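Local coordinates for protein SAP-like pentraxin (Limulus polyphemus, PDB 3FLT) that binds phosphoethanolamine through two calcium ions in each subunit and, as a SAP-like pentraxin, probably recognises phosphorylated or similar ligands in a calcium-dependent way, at residues Phe19-Phe24 / Ile142-Asp147; Arg45-Ile50 / Ser65-Ser70; Ser56-Gln61 / Val80-Asn85. One frame throughout, in Å; residues are numbered along the deposited sequence.

Interaction 1: Phe19-Phe24 / Ile142-Asp147; sequences FPHLRF and IGQEQD. With CA (calcium ion), chain C; CA (calcium ion), chain D; OPE (phosphoric acid mono-(2-amino-ethyl) ester), chain F.
Leu22 and Ile142 face each other as an antiparallel hydrogen-bonded pair, where strand 21-24 meets the end of strand 139-142. Two backbone bonds join them: Ile142 N to Leu22 O at 2.9 Å, and Leu22 N to Ile142 O at 3.1 Å.

The apolar packing lies beside this pair. CB of Leu22 rests 4.0 Å from CB of Ile142, and CG1 of Ile142, set anti to its own carbonyl carbon (chi1 -58°), comes to the CE1 edge of the Phe24 ring near its plane.

Polar side-chain contacts gather around Gln144. Its chain bends at chi2 (-63°), which brings CG against His21 CB at 3.5 Å and carries the amide on toward Pro20. There NE2 donates to Pro20 O over 3.2 Å; the bond is straight at hydrogen, but the donor stands above the carbonyl plane. NE2 has a stronger partner in Thr14, while OE1 lies at the edge of the Phe19 ring, 3.5 Å from CD2, with amide and ring nearly perpendicular. Within 19-24, His21 ND1 donates to Phe19 O at 2.8 Å, which fixes the rotation of the imidazole.

Metal ligation follows directly along the chain. Glu145 OE1 and Asp147 OD1 each bridge both calcium ions, and Gln146 O binds one of them at 2.1 Å; Asp59, Asn60, Glu154 and Glu157 contribute further ligands. Phosphate oxygens O1 and O2 of phosphoethanolamine each take one ion. The chemistry thus implies a division of labour: neutral bonds anchor the start of the loop, while the calcium pair probably offsets the carboxylate charge and draws in the phosphate.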
loop_
_atom_site.group_PDB
_atom_site.type_symbol
_atom_site.label_atom_id
_atom_site.label_comp_id
_atom_site.label_asym_id
_atom_site.label_seq_id
_atom_site.Cartn_x
_atom_site.Cartn_y
_atom_site.Cartn_z
ATOM N N PHE A 19 -34.075 51.768 3.589
ATOM C CA PHE A 19 -34.629 50.427 3.399
ATOM C C PHE A 19 -33.566 49.383 3.057
ATOM O O PHE A 19 -33.370 49.052 1.889
ATOM C CB PHE A 19 -35.672 50.422 2.267
ATOM C CG PHE A 19 -36.854 51.306 2.517
ATOM C CD1 PHE A 19 -36.816 52.650 2.179
ATOM C CD2 PHE A 19 -38.009 50.791 3.104
ATOM C CE1 PHE A 19 -37.909 53.472 2.420
ATOM C CE2 PHE A 19 -39.109 51.606 3.350
ATOM C CZ PHE A 19 -39.057 52.948 3.006
ATOM N N PRO A 20 -32.866 48.849 4.063
ATOM C CA PRO A 20 -31.849 47.845 3.743
ATOM C C PRO A 20 -32.419 46.672 2.919
ATOM O O PRO A 20 -33.421 46.065 3.289
ATOM C CB PRO A 20 -31.344 47.419 5.121
ATOM C CG PRO A 20 -32.491 47.737 6.035
ATOM C CD PRO A 20 -32.975 49.047 5.517
ATOM N N HIS A 21 -31.775 46.362 1.800
ATOM C CA HIS A 21 -32.239 45.285 0.940
ATOM C C HIS A 21 -31.159 44.835 -0.045
ATOM O O HIS A 21 -30.074 45.415 -0.117
ATOM C CB HIS A 21 -33.445 45.759 0.139
ATOM C CG HIS A 21 -33.094 46.761 -0.920
ATOM N ND1 HIS A 21 -32.819 48.083 -0.636
ATOM C CD2 HIS A 21 -32.898 46.616 -2.254
ATOM C CE1 HIS A 21 -32.467 48.707 -1.745
ATOM N NE2 HIS A 21 -32.507 47.840 -2.742
ATOM N N LEU A 22 -31.486 43.793 -0.807
ATOM C CA LEU A 22 -30.612 43.246 -1.847
ATOM C C LEU A 22 -31.443 43.188 -3.126
ATOM O O LEU A 22 -32.637 42.873 -3.088
ATOM C CB LEU A 22 -30.160 41.820 -1.507
ATOM C CG LEU A 22 -29.365 41.487 -0.237
ATOM C CD1 LEU A 22 -28.861 40.055 -0.353
ATOM C CD2 LEU A 22 -28.189 42.443 -0.055
ATOM N N ARG A 23 -30.834 43.514 -4.257
ATOM C CA ARG A 23 -31.546 43.427 -5.531
ATOM C C ARG A 23 -30.674 42.595 -6.464
ATOM O O ARG A 23 -29.535 42.967 -6.739
ATOM C CB ARG A 23 -31.777 44.806 -6.151
ATOM C CG ARG A 23 -32.764 44.758 -7.313
ATOM C CD ARG A 23 -32.912 46.091 -8.025
ATOM N NE ARG A 23 -31.718 46.428 -8.794
ATOM C CZ ARG A 23 -30.920 47.454 -8.522
ATOM N NH1 ARG A 23 -31.196 48.245 -7.494
ATOM N NH2 ARG A 23 -29.841 47.683 -9.264
ATOM N N PHE A 24 -31.193 41.464 -6.936
ATOM C CA PHE A 24 -30.407 40.621 -7.830
ATOM C C PHE A 24 -30.242 41.260 -9.199
ATOM O O PHE A 24 -31.205 41.707 -9.803
ATOM C CB PHE A 24 -31.021 39.223 -7.927
ATOM C CG PHE A 24 -30.621 38.317 -6.786
ATOM C CD1 PHE A 24 -31.358 38.286 -5.607
ATOM C CD2 PHE A 24 -29.447 37.561 -6.859
ATOM C CE1 PHE A 24 -30.930 37.517 -4.509
ATOM C CE2 PHE A 24 -29.009 36.789 -5.771
ATOM C CZ PHE A 24 -29.749 36.769 -4.593
ATOM N N ILE A 142 -34.538 41.165 -1.796
ATOM C CA ILE A 142 -34.527 40.447 -0.519
ATOM C C ILE A 142 -34.601 41.449 0.631
ATOM O O ILE A 142 -33.862 42.434 0.651
ATOM C CB ILE A 142 -33.226 39.583 -0.342
ATOM C CG1 ILE A 142 -33.091 38.578 -1.493
ATOM C CG2 ILE A 142 -33.263 38.840 0.998
ATOM C CD1 ILE A 142 -34.248 37.599 -1.604
ATOM N N GLY A 143 -35.505 41.205 1.574
ATOM C CA GLY A 143 -35.628 42.086 2.717
ATOM C C GLY A 143 -36.679 43.177 2.635
ATOM O O GLY A 143 -37.023 43.768 3.658
ATOM N N GLN A 144 -37.190 43.448 1.437
ATOM C CA GLN A 144 -38.200 44.490 1.240
ATOM C C GLN A 144 -39.248 44.006 0.255
ATOM O O GLN A 144 -38.967 43.139 -0.558
ATOM C CB GLN A 144 -37.553 45.754 0.686
ATOM C CG GLN A 144 -36.557 46.428 1.600
ATOM C CD GLN A 144 -37.184 46.931 2.879
ATOM O OE1 GLN A 144 -38.351 47.331 2.907
ATOM N NE2 GLN A 144 -36.404 46.933 3.950
ATOM N N GLU A 145 -40.451 44.570 0.321
ATOM C CA GLU A 145 -41.545 44.177 -0.580
ATOM C C GLU A 145 -41.739 45.243 -1.663
ATOM O O GLU A 145 -42.109 46.382 -1.373
ATOM C CB GLU A 145 -42.837 43.994 0.224
ATOM C CG GLU A 145 -43.885 43.101 -0.419
ATOM C CD GLU A 145 -44.534 43.714 -1.651
ATOM O OE1 GLU A 145 -45.044 44.850 -1.549
ATOM O OE2 GLU A 145 -44.546 43.053 -2.719
ATOM N N GLN A 146 -41.490 44.866 -2.911
ATOM C CA GLN A 146 -41.607 45.793 -4.033
ATOM C C GLN A 146 -43.029 46.158 -4.427
ATOM O O GLN A 146 -43.903 45.300 -4.496
ATOM C CB GLN A 146 -40.939 45.214 -5.281
ATOM C CG GLN A 146 -39.498 44.811 -5.128
ATOM C CD GLN A 146 -39.001 44.047 -6.339
ATOM O OE1 GLN A 146 -38.658 44.633 -7.368
ATOM N NE2 GLN A 146 -38.982 42.725 -6.229
ATOM N N ASP A 147 -43.255 47.439 -4.692
ATOM C CA ASP A 147 -44.554 47.902 -5.165
ATOM C C ASP A 147 -44.242 48.471 -6.539
ATOM O O ASP A 147 -45.103 48.994 -7.232
ATOM C CB ASP A 147 -45.131 48.995 -4.266
ATOM C CG ASP A 147 -45.687 48.448 -2.978
ATOM O OD1 ASP A 147 -46.361 47.406 -3.022
ATOM O OD2 ASP A 147 -45.458 49.059 -1.918
HETATM CA CA CA C . -45.886 44.862 -3.850
HETATM CA CA CA D . -45.744 46.920 -0.666
HETATM C CA OPE F . -48.664 43.628 -0.425
HETATM C CB OPE F . -49.291 42.452 0.342
HETATM O O1 OPE F . -47.996 46.485 -0.744
HETATM O O2 OPE F . -48.116 45.082 -2.839
HETATM O O3 OPE F . -50.011 46.671 -2.425
HETATM O O4 OPE F . -49.690 44.487 -0.978
HETATM N N OPE F . -49.032 42.623 1.811
HETATM P P OPE F . -48.935 45.674 -1.766
#

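Interaction 2: Arg45-Ile50 / Ser65-Ser70; sequences RNTGYI and SMYVKS. With OPE (phosphoric acid mono-(2-amino-ethyl) ester), chain F.
Arg45 crosses Val68 at a slant and reaches past it to the end of 65-70. CB sits 3.7 Å from Val68 O, and CG packs 3.9 Å from Val68 CB. The chain then runs extended from CG to NE, taking CD past the carbonyl oxygens of Val68 and Lys69. At the tip, Val68 CG1 lies over one face of the guanidinium, offset toward its rim, while NH1 donates to Ser70 O at 2.7 Å. That acceptor is near the guanidinium plane, although the donor stands well above the plane of the Ser70 carbonyl. An alanine at this position is likely to leave Ser70 O without this donor and to uncover one flank of Val68.

Backbone bonds join the strands themselves: Val68 N donates to Arg45 O, and Gly48 and Met66 exchange two bonds as an antiparallel hydrogen-bonded pair. In the next, non-hydrogen-bonded pair, Ser65 CB touches Tyr49 CD2 at 3.6 Å, and Tyr49 OH accepts the amine N of phosphoethanolamine at 2.6 Å.

The contact joins the two arms of the hairpin 48-55/60-68. Strand 73-80 flanks the second arm, and Met66 reaches Ile40 and Pro42 of strand 33-42, which belongs to the other sheet.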
loop_
_atom_site.group_PDB
_atom_site.type_symbol
_atom_site.label_atom_id
_atom_site.label_comp_id
_atom_site.label_asym_id
_atom_site.label_seq_id
_atom_site.Cartn_x
_atom_site.Cartn_y
_atom_site.Cartn_z
ATOM N N ARG A 45 -41.201 39.406 15.476
ATOM C CA ARG A 45 -42.284 38.441 15.338
ATOM C C ARG A 45 -43.292 38.885 14.286
ATOM O O ARG A 45 -44.019 38.067 13.724
ATOM C CB ARG A 45 -43.010 38.229 16.673
ATOM C CG ARG A 45 -42.186 37.526 17.726
ATOM C CD ARG A 45 -43.043 36.942 18.851
ATOM N NE ARG A 45 -42.290 35.913 19.574
ATOM C CZ ARG A 45 -42.792 35.086 20.495
ATOM N NH1 ARG A 45 -44.077 35.150 20.835
ATOM N NH2 ARG A 45 -42.007 34.174 21.069
ATOM N N ASN A 46 -43.330 40.179 14.008
ATOM C CA ASN A 46 -44.274 40.694 13.034
ATOM C C ASN A 46 -43.928 40.324 11.599
ATOM O O ASN A 46 -42.773 40.101 11.262
ATOM C CB ASN A 46 -44.411 42.218 13.178
ATOM C CG ASN A 46 -43.081 42.912 13.326
ATOM O OD1 ASN A 46 -42.430 42.814 14.363
ATOM N ND2 ASN A 46 -42.664 43.618 12.284
ATOM N N THR A 47 -44.957 40.261 10.764
ATOM C CA THR A 47 -44.836 39.911 9.357
ATOM C C THR A 47 -43.773 40.690 8.609
ATOM O O THR A 47 -43.661 41.906 8.740
ATOM C CB THR A 47 -46.190 40.109 8.624
ATOM O OG1 THR A 47 -47.132 39.148 9.107
ATOM C CG2 THR A 47 -46.041 39.923 7.125
ATOM N N GLY A 48 -42.998 39.971 7.811
ATOM C CA GLY A 48 -41.961 40.588 7.009
ATOM C C GLY A 48 -41.821 39.806 5.718
ATOM O O GLY A 48 -41.985 38.583 5.704
ATOM N N TYR A 49 -41.543 40.504 4.623
ATOM C CA TYR A 49 -41.371 39.840 3.335
ATOM C C TYR A 49 -39.895 39.606 3.088
ATOM O O TYR A 49 -39.090 40.536 3.170
ATOM C CB TYR A 49 -41.983 40.671 2.202
ATOM C CG TYR A 49 -43.487 40.737 2.295
ATOM C CD1 TYR A 49 -44.124 41.801 2.941
ATOM C CD2 TYR A 49 -44.270 39.690 1.818
ATOM C CE1 TYR A 49 -45.506 41.814 3.115
ATOM C CE2 TYR A 49 -45.648 39.692 1.986
ATOM C CZ TYR A 49 -46.256 40.754 2.637
ATOM O OH TYR A 49 -47.611 40.730 2.828
ATOM N N ILE A 50 -39.546 38.358 2.791
ATOM C CA ILE A 50 -38.154 37.984 2.570
ATOM C C ILE A 50 -37.746 38.010 1.107
ATOM O O ILE A 50 -36.824 38.746 0.735
ATOM C CB ILE A 50 -37.876 36.589 3.151
ATOM C CG1 ILE A 50 -38.276 36.572 4.632
ATOM C CG2 ILE A 50 -36.400 36.232 2.971
ATOM C CD1 ILE A 50 -38.226 35.206 5.293
ATOM N N SER A 65 -43.032 35.267 3.005
ATOM C CA SER A 65 -43.058 36.024 4.242
ATOM C C SER A 65 -43.223 35.092 5.422
ATOM O O SER A 65 -43.471 33.899 5.261
ATOM C CB SER A 65 -44.213 37.032 4.224
ATOM O OG SER A 65 -45.471 36.387 4.068
ATOM N N MET A 66 -43.084 35.651 6.613
ATOM C CA MET A 66 -43.228 34.887 7.839
ATOM C C MET A 66 -43.616 35.825 8.978
ATOM O O MET A 66 -43.519 37.052 8.861
ATOM C CB MET A 66 -41.906 34.206 8.204
ATOM C CG MET A 66 -40.793 35.201 8.520
ATOM S SD MET A 66 -39.450 34.547 9.522
ATOM C CE MET A 66 -40.087 34.787 11.148
ATOM N N TYR A 67 -44.062 35.222 10.073
ATOM C CA TYR A 67 -44.413 35.931 11.294
ATOM C C TYR A 67 -44.457 34.863 12.375
ATOM O O TYR A 67 -44.575 33.671 12.077
ATOM C CB TYR A 67 -45.755 36.687 11.168
ATOM C CG TYR A 67 -47.028 35.864 11.184
ATOM C CD1 TYR A 67 -47.580 35.406 12.383
ATOM C CD2 TYR A 67 -47.725 35.604 9.998
ATOM C CE1 TYR A 67 -48.801 34.718 12.396
ATOM C CE2 TYR A 67 -48.940 34.918 9.999
ATOM C CZ TYR A 67 -49.475 34.479 11.197
ATOM O OH TYR A 67 -50.683 33.812 11.182
ATOM N N VAL A 68 -44.315 35.281 13.622
ATOM C CA VAL A 68 -44.329 34.346 14.729
ATOM C C VAL A 68 -45.502 34.678 15.642
ATOM O O VAL A 68 -45.698 35.836 16.011
ATOM C CB VAL A 68 -42.999 34.444 15.517
ATOM C CG1 VAL A 68 -42.916 33.344 16.565
ATOM C CG2 VAL A 68 -41.820 34.380 14.548
ATOM N N LYS A 69 -46.288 33.662 15.985
ATOM C CA LYS A 69 -47.437 33.816 16.877
ATOM C C LYS A 69 -46.942 34.154 18.289
ATOM O O LYS A 69 -45.742 34.129 18.561
ATOM C CB LYS A 69 -48.222 32.505 16.945
ATOM C CG LYS A 69 -48.908 32.099 15.668
ATOM C CD LYS A 69 -50.100 33.000 15.377
ATOM C CE LYS A 69 -50.860 32.523 14.140
ATOM N NZ LYS A 69 -52.068 33.350 13.843
ATOM N N SER A 70 -47.865 34.454 19.199
ATOM C CA SER A 70 -47.465 34.777 20.568
ATOM C C SER A 70 -46.888 33.545 21.263
ATOM O O SER A 70 -45.966 33.668 22.068
ATOM C CB SER A 70 -48.636 35.324 21.395
ATOM O OG SER A 70 -49.562 34.295 21.706
HETATM C CA OPE F . -48.664 43.628 -0.425
HETATM C CB OPE F . -49.291 42.452 0.342
HETATM O O1 OPE F . -47.996 46.485 -0.744
HETATM O O2 OPE F . -48.116 45.082 -2.839
HETATM O O3 OPE F . -50.011 46.671 -2.425
HETATM O O4 OPE F . -49.690 44.487 -0.978
HETATM N N OPE F . -49.032 42.623 1.811
HETATM P P OPE F . -48.935 45.674 -1.766
#

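Interaction 3: Ser56-Gln61 / Val80-Asn85; sequences SNQDNQ and VNASSN. With CA (calcium ion), chain C; OPE (phosphoric acid mono-(2-amino-ethyl) ester), chain F.
Gln58 reaches across to Asn81 and Ala82 with a bent side chain: CG is anti to the backbone N (chi1 174°), and the fold at chi2 (62°) turns the amide back over its own loop. NE2 then donates to Asn81 OD1 at 3.2 Å, in a bond straight at hydrogen that approaches from above the Asn81 amide plane, the two amides standing almost perpendicular. The same NE2 lies 3.3 Å from Ala82 CB, while OE1 accepts Asn60 N at 3.0 Å. One amide thus ties the loop both to itself and to its neighbour.

Asn60 has CG anti to its carbonyl carbon (chi1 -68°), with CB against Ala82 CA and the amide directed toward the metal. OD1 binds one calcium ion at 2.4 Å, and ND2 donates both to phosphate O2 of phosphoethanolamine and to Gln79 OE1, a second partner that helps fix the amide's rotation. Asp59 adds OD2 to the same ion. Backbone bonds run from Ala82 N to Asn60 O (2.9 Å) and from Asn81 N to Gln61 O.

Two loops at one end of the sheet are joined in this way beside the calcium-dependent ligand site characteristic of pentraxins; here phosphate O2 of phosphoethanolamine is one of the ligands of the ion.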
loop_
_atom_site.group_PDB
_atom_site.type_symbol
_atom_site.label_atom_id
_atom_site.label_comp_id
_atom_site.label_asym_id
_atom_site.label_seq_id
_atom_site.Cartn_x
_atom_site.Cartn_y
_atom_site.Cartn_z
ATOM N N SER A 56 -43.005 44.369 -14.513
ATOM C CA SER A 56 -43.655 45.648 -14.800
ATOM C C SER A 56 -45.175 45.607 -14.710
ATOM O O SER A 56 -45.814 46.564 -14.272
ATOM C CB SER A 56 -43.239 46.132 -16.186
ATOM O OG SER A 56 -43.308 45.069 -17.123
ATOM N N ASN A 57 -45.753 44.487 -15.119
ATOM C CA ASN A 57 -47.198 44.335 -15.102
ATOM C C ASN A 57 -47.740 43.816 -13.766
ATOM O O ASN A 57 -48.935 43.936 -13.493
ATOM C CB ASN A 57 -47.616 43.388 -16.230
ATOM C CG ASN A 57 -47.000 42.002 -16.080
ATOM O OD1 ASN A 57 -45.771 41.847 -16.092
ATOM N ND2 ASN A 57 -47.851 40.987 -15.929
ATOM N N GLN A 58 -46.870 43.244 -12.936
ATOM C CA GLN A 58 -47.287 42.680 -11.653
ATOM C C GLN A 58 -46.167 42.755 -10.624
ATOM O O GLN A 58 -45.186 42.029 -10.719
ATOM C CB GLN A 58 -47.705 41.219 -11.858
ATOM C CG GLN A 58 -48.033 40.446 -10.587
ATOM C CD GLN A 58 -49.202 41.032 -9.817
ATOM O OE1 GLN A 58 -49.064 42.053 -9.129
ATOM N NE2 GLN A 58 -50.369 40.390 -9.931
ATOM N N ASP A 59 -46.323 43.627 -9.635
ATOM C CA ASP A 59 -45.315 43.792 -8.596
ATOM C C ASP A 59 -45.380 42.676 -7.545
ATOM O O ASP A 59 -44.453 42.503 -6.754
ATOM C CB ASP A 59 -45.477 45.171 -7.931
ATOM C CG ASP A 59 -46.851 45.364 -7.299
ATOM O OD1 ASP A 59 -47.872 45.277 -8.027
ATOM O OD2 ASP A 59 -46.911 45.603 -6.071
ATOM N N ASN A 60 -46.473 41.923 -7.536
ATOM C CA ASN A 60 -46.632 40.831 -6.587
ATOM C C ASN A 60 -46.677 39.486 -7.313
ATOM O O ASN A 60 -47.633 38.724 -7.164
ATOM C CB ASN A 60 -47.918 41.000 -5.770
ATOM C CG ASN A 60 -47.869 42.184 -4.820
ATOM O OD1 ASN A 60 -47.049 43.086 -4.976
ATOM N ND2 ASN A 60 -48.765 42.194 -3.838
ATOM N N GLN A 61 -45.646 39.201 -8.105
ATOM C CA GLN A 61 -45.585 37.942 -8.833
ATOM C C GLN A 61 -45.399 36.786 -7.857
ATOM O O GLN A 61 -46.108 35.776 -7.912
ATOM C CB GLN A 61 -44.414 37.952 -9.823
ATOM C CG GLN A 61 -44.684 38.675 -11.136
ATOM C CD GLN A 61 -45.480 37.834 -12.128
ATOM O OE1 GLN A 61 -46.193 36.899 -11.748
ATOM N NE2 GLN A 61 -45.370 38.175 -13.408
ATOM N N VAL A 80 -48.938 34.615 -4.631
ATOM C CA VAL A 80 -48.677 34.476 -6.061
ATOM C C VAL A 80 -49.703 35.265 -6.898
ATOM O O VAL A 80 -50.907 35.232 -6.630
ATOM C CB VAL A 80 -48.700 32.978 -6.494
ATOM C CG1 VAL A 80 -48.278 32.850 -7.947
ATOM C CG2 VAL A 80 -47.778 32.156 -5.612
ATOM N N ASN A 81 -49.212 35.973 -7.913
ATOM C CA ASN A 81 -50.054 36.773 -8.806
ATOM C C ASN A 81 -51.026 37.640 -8.013
ATOM O O ASN A 81 -52.221 37.687 -8.306
ATOM C CB ASN A 81 -50.822 35.861 -9.778
ATOM C CG ASN A 81 -51.480 36.630 -10.913
ATOM O OD1 ASN A 81 -50.893 37.567 -11.449
ATOM N ND2 ASN A 81 -52.695 36.226 -11.299
ATOM N N ALA A 82 -50.494 38.319 -7.000
ATOM C CA ALA A 82 -51.263 39.219 -6.136
ATOM C C ALA A 82 -52.451 38.586 -5.412
ATOM O O ALA A 82 -53.462 39.242 -5.183
ATOM C CB ALA A 82 -51.729 40.451 -6.933
ATOM N N SER A 83 -52.339 37.311 -5.062
ATOM C CA SER A 83 -53.406 36.648 -4.319
ATOM C C SER A 83 -53.235 37.134 -2.884
ATOM O O SER A 83 -52.411 38.005 -2.612
ATOM C CB SER A 83 -53.238 35.125 -4.365
ATOM O OG SER A 83 -52.073 34.701 -3.670
ATOM N N SER A 84 -54.002 36.588 -1.958
ATOM C CA SER A 84 -53.845 36.995 -0.571
ATOM C C SER A 84 -52.717 36.133 -0.022
ATOM O O SER A 84 -52.465 35.038 -0.543
ATOM C CB SER A 84 -55.127 36.711 0.203
ATOM O OG SER A 84 -55.456 35.333 0.110
ATOM N N ASN A 85 -52.033 36.609 1.013
ATOM C CA ASN A 85 -50.959 35.817 1.591
ATOM C C ASN A 85 -51.531 34.549 2.207
ATOM O O ASN A 85 -52.413 34.606 3.061
ATOM C CB ASN A 85 -50.204 36.614 2.646
ATOM C CG ASN A 85 -49.397 37.723 2.044
ATOM O OD1 ASN A 85 -48.557 37.490 1.178
ATOM N ND2 ASN A 85 -49.645 38.944 2.492
HETATM CA CA CA C . -45.886 44.862 -3.850
HETATM C CA OPE F . -48.664 43.628 -0.425
HETATM C CB OPE F . -49.291 42.452 0.342
HETATM O O1 OPE F . -47.996 46.485 -0.744
HETATM O O2 OPE F . -48.116 45.082 -2.839
HETATM O O3 OPE F . -50.011 46.671 -2.425
HETATM O O4 OPE F . -49.690 44.487 -0.978
HETATM N N OPE F . -49.032 42.623 1.811
HETATM P P OPE F . -48.935 45.674 -1.766
#

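How the interactions relate
All three contacts reach the same seven-stranded antiparallel sheet, with centres 15 to 19 Å apart, and together they frame one ligand site. Of the three, interaction 1 spans the longest separation in sequence, and the segments of interactions 2 and 3 all fall between its two ends; those of 2 and 3 alternate, both drawing on strand 60-68. Direct links close the ring: Gly143 N probably bonds to Ile50 O, Tyr49 OH to Asn85 ND2, and one calcium ion is shared by 142-147 and 56-61. Residues remote in sequence therefore meet around phosphoethanolamine, interactions 1 and 3 at its phosphate and interaction 2 at its amine, illustrating how a sheet assembles a site from its strands and the loops that join them.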